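Local coordinates for chain length determinant protein (Shigella flexneri, PDB 4ZM5) that regulates the chain length of the lipopolysaccharide O antigen, probably as an oligomer anchored in the inner membrane, at residues 151-156 / 173-178. The protein carries 1 engineered substitution. Numbering follows the deposited sequence.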
ATOM      1  N   GLN B 151     -43.227  -7.906   2.494  1.00 30.59           N
ATOM      2  CA  GLN B 151     -44.336  -8.147   1.556  1.00 32.06           C
ATOM      3  C   GLN B 151     -45.032  -9.479   1.847  1.00 34.42           C
ATOM      4  O   GLN B 151     -46.261  -9.564   1.773  1.00 36.21           O
ATOM      5  CB  GLN B 151     -43.854  -8.107   0.089  1.00 34.79           C
ATOM      6  CG  GLN B 151     -43.773  -6.700  -0.485  1.00 60.82           C
ATOM      7  CD  GLN B 151     -43.115  -6.606  -1.846  1.00 82.32           C
ATOM      8  OE1 GLN B 151     -42.152  -7.315  -2.171  1.00 79.04           O
ATOM      9  NE2 GLN B 151     -43.579  -5.658  -2.646  1.00 74.89           N
ATOM     10  N   GLU B 152     -44.248 -10.503   2.186  1.00 28.39           N
ATOM     11  CA  GLU B 152     -44.770 -11.826   2.511  1.00 27.65           C
ATOM     12  C   GLU B 152     -45.527 -11.803   3.832  1.00 29.34           C
ATOM     13  O   GLU B 152     -46.625 -12.350   3.902  1.00 30.69           O
ATOM     14  CB  GLU B 152     -43.650 -12.876   2.546  1.00 28.42           C
ATOM     15  CG  GLU B 152     -43.164 -13.252   1.162  1.00 39.44           C
ATOM     16  CD  GLU B 152     -44.229 -13.588   0.132  1.00 54.59           C
ATOM     17  OE1 GLU B 152     -44.970 -14.579   0.334  1.00 53.27           O
ATOM     18  OE2 GLU B 152     -44.304 -12.868  -0.891  1.00 38.42           O
ATOM     19  N   ALA B 153     -44.969 -11.121   4.840  1.00 22.67           N
ATOM     20  CA  ALA B 153     -45.542 -10.968   6.172  1.00 22.74           C
ATOM     21  C   ALA B 153     -46.860 -10.203   6.135  1.00 27.58           C
ATOM     22  O   ALA B 153     -47.758 -10.469   6.938  1.00 27.93           O
ATOM     23  CB  ALA B 153     -44.553 -10.260   7.084  1.00 23.01           C
ATOM     24  N   LEU B 154     -46.994  -9.272   5.191  1.00 26.28           N
ATOM     25  CA  LEU B 154     -48.217  -8.491   5.021  1.00 26.44           C
ATOM     26  C   LEU B 154     -49.352  -9.405   4.560  1.00 32.22           C
ATOM     27  O   LEU B 154     -50.493  -9.202   4.973  1.00 33.63           O
ATOM     28  CB  LEU B 154     -47.984  -7.331   4.036  1.00 26.45           C
ATOM     29  CG  LEU B 154     -49.201  -6.473   3.630  1.00 30.88           C
ATOM     30  CD1 LEU B 154     -49.807  -5.763   4.821  1.00 30.38           C
ATOM     31  CD2 LEU B 154     -48.806  -5.472   2.632  1.00 33.60           C
ATOM     32  N   GLN B 155     -49.035 -10.441   3.749  1.00 29.18           N
ATOM     33  CA  GLN B 155     -50.054 -11.413   3.311  1.00 30.20           C
ATOM     34  C   GLN B 155     -50.553 -12.220   4.529  1.00 34.97           C
ATOM     35  O   GLN B 155     -51.761 -12.433   4.653  1.00 35.80           O
ATOM     36  CB  GLN B 155     -49.506 -12.359   2.229  1.00 31.75           C
ATOM     37  CG  GLN B 155     -49.085 -11.673   0.931  1.00 50.37           C
ATOM     38  CD  GLN B 155     -48.396 -12.626  -0.043  1.00 71.87           C
ATOM     39  OE1 GLN B 155     -47.486 -13.384   0.315  1.00 58.30           O
ATOM     40  NE2 GLN B 155     -48.788 -12.582  -1.310  1.00 71.20           N
ATOM     41  N   TYR B 156     -49.620 -12.606   5.467  1.00 29.20           N
ATOM     42  CA  TYR B 156     -49.961 -13.352   6.686  1.00 28.66           C
ATOM     43  C   TYR B 156     -50.801 -12.488   7.646  1.00 35.15           C
ATOM     44  O   TYR B 156     -51.755 -12.991   8.262  1.00 35.42           O
ATOM     45  CB  TYR B 156     -48.713 -13.894   7.440  1.00 27.81           C
ATOM     46  CG  TYR B 156     -47.570 -14.458   6.623  1.00 27.61           C
ATOM     47  CD1 TYR B 156     -47.803 -15.139   5.428  1.00 29.17           C
ATOM     48  CD2 TYR B 156     -46.260 -14.413   7.100  1.00 28.13           C
ATOM     49  CE1 TYR B 156     -46.755 -15.671   4.683  1.00 29.62           C
ATOM     50  CE2 TYR B 156     -45.205 -14.953   6.369  1.00 28.59           C
ATOM     51  CZ  TYR B 156     -45.458 -15.583   5.161  1.00 37.65           C
ATOM     52  OH  TYR B 156     -44.420 -16.121   4.449  1.00 39.54           O
ATOM     53  N   VAL B 173     -37.326  -8.875  14.567  1.00 44.13           N
ATOM     54  CA  VAL B 173     -38.350  -9.662  13.911  1.00 40.32           C
ATOM     55  C   VAL B 173     -37.699 -10.477  12.790  1.00 39.16           C
ATOM     56  O   VAL B 173     -36.693 -10.090  12.193  1.00 36.72           O
ATOM     57  CB  VAL B 173     -39.571  -8.842  13.433  1.00 42.93           C
ATOM     58  CG1 VAL B 173     -40.533  -8.584  14.586  1.00 43.34           C
ATOM     59  CG2 VAL B 173     -39.146  -7.533  12.776  1.00 42.75           C
ATOM     60  N   THR B 174     -38.234 -11.661  12.596  1.00 34.29           N
ATOM     61  CA  THR B 174     -37.838 -12.642  11.591  1.00 32.08           C
ATOM     62  C   THR B 174     -38.941 -12.721  10.572  1.00 32.98           C
ATOM     63  O   THR B 174     -39.998 -12.112  10.770  1.00 33.13           O
ATOM     64  CB  THR B 174     -37.625 -14.016  12.245  1.00 33.85           C
ATOM     65  OG1 THR B 174     -38.907 -14.552  12.666  1.00 31.89           O
ATOM     66  CG2 THR B 174     -36.585 -13.984  13.375  1.00 26.62           C
ATOM     67  N   GLN B 175     -38.749 -13.538   9.535  1.00 26.35           N
ATOM     68  CA  GLN B 175     -39.744 -13.765   8.515  1.00 24.44           C
ATOM     69  C   GLN B 175     -41.069 -14.234   9.130  1.00 31.87           C
ATOM     70  O   GLN B 175     -42.146 -13.796   8.692  1.00 30.96           O
ATOM     71  CB  GLN B 175     -39.234 -14.782   7.487  1.00 25.03           C
ATOM     72  CG  GLN B 175     -40.254 -15.187   6.436  1.00 28.01           C
ATOM     73  CD  GLN B 175     -40.644 -14.085   5.485  1.00 31.00           C
ATOM     74  OE1 GLN B 175     -40.125 -14.013   4.381  1.00 22.57           O
ATOM     75  NE2 GLN B 175     -41.589 -13.222   5.877  1.00 21.24           N
ATOM     76  N   ASP B 176     -40.977 -15.083  10.177  1.00 29.21           N
ATOM     77  CA  ASP B 176     -42.136 -15.650  10.856  1.00 28.72           C
ATOM     78  C   ASP B 176     -42.766 -14.707  11.888  1.00 34.20           C
ATOM     79  O   ASP B 176     -43.939 -14.880  12.187  1.00 34.09           O
ATOM     80  CB  ASP B 176     -41.739 -16.975  11.534  1.00 32.08           C
ATOM     81  CG  ASP B 176     -41.102 -17.985  10.591  1.00 38.55           C
ATOM     82  OD1 ASP B 176     -41.674 -18.232   9.515  1.00 39.37           O
ATOM     83  OD2 ASP B 176     -40.019 -18.498  10.917  1.00 46.63           O
ATOM     84  N   THR B 177     -42.026 -13.720  12.431  1.00 32.43           N
ATOM     85  CA  THR B 177     -42.596 -12.860  13.466  1.00 32.29           C
ATOM     86  C   THR B 177     -42.911 -11.440  12.963  1.00 35.57           C
ATOM     87  O   THR B 177     -43.525 -10.684  13.726  1.00 36.02           O
ATOM     88  CB  THR B 177     -41.711 -12.839  14.742  1.00 40.35           C
ATOM     89  OG1 THR B 177     -40.359 -12.504  14.420  1.00 40.45           O
ATOM     90  CG2 THR B 177     -41.731 -14.162  15.474  1.00 40.84           C
ATOM     91  N   LEU B 178     -42.607 -11.106  11.688  1.00 30.32           N
ATOM     92  CA  LEU B 178     -42.856  -9.786  11.115  1.00 29.36           C
ATOM     93  C   LEU B 178     -44.329  -9.425  11.056  1.00 33.35           C
ATOM     94  O   LEU B 178     -44.657  -8.258  11.273  1.00 34.79           O
ATOM     95  CB  LEU B 178     -42.267  -9.665   9.704  1.00 29.06           C
ATOM     96  CG  LEU B 178     -40.863  -9.115   9.535  1.00 33.43           C
ATOM     97  CD1 LEU B 178     -40.326  -9.503   8.156  1.00 33.75           C
ATOM     98  CD2 LEU B 178     -40.834  -7.593   9.676  1.00 32.97           C
TER
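E152, A153 and Y156 face the turn at 174-178, whose Q175 and L178 make the contact, near the C-terminal end of the long helix 91-159, the helical stalk of this polysaccharide chain-length regulator, where the loop leading to helix 183-191 folds back against it. The first touch comes from E152, whose CB lies 3.9 Å from NE2 of Q175. Beyond CB the glutamate bends away, and its OE1 is hydrogen-bonded to OG1 of T195 of the second subunit. One residue on, the methyl group of A153 meets the base of the L178 side chain, CB to CB at 3.5 Å. The CA atoms of A153 and L178 lie 5.7 Å apart, the nearest approach of the two backbones, consistent with the small alanine side chain between them. Y156, a turn further along, presents a ring edge: the carbonyl oxygen O of Q175 lies near the ring plane, 4.0 Å from CE2, while one ring face sits over the helix's own E152 O. The Q175 side chain crosses the tyrosine at about a right angle, the ring and amide planes 66° apart. Its CG stands anti to the backbone N (chi1 175°) and a bend at chi2 carries the amide to the helix, where NE2 donates to Q149 O. D176, next in the turn, pairs through OD2 with R146 and through OD1 with R196, both of the second subunit, salt bridges that place this buried joint at a subunit interface. Within the turn, the backbone N of T174 donates a nearly straight hydrogen bond to OG1 of T177, 2.9 Å long.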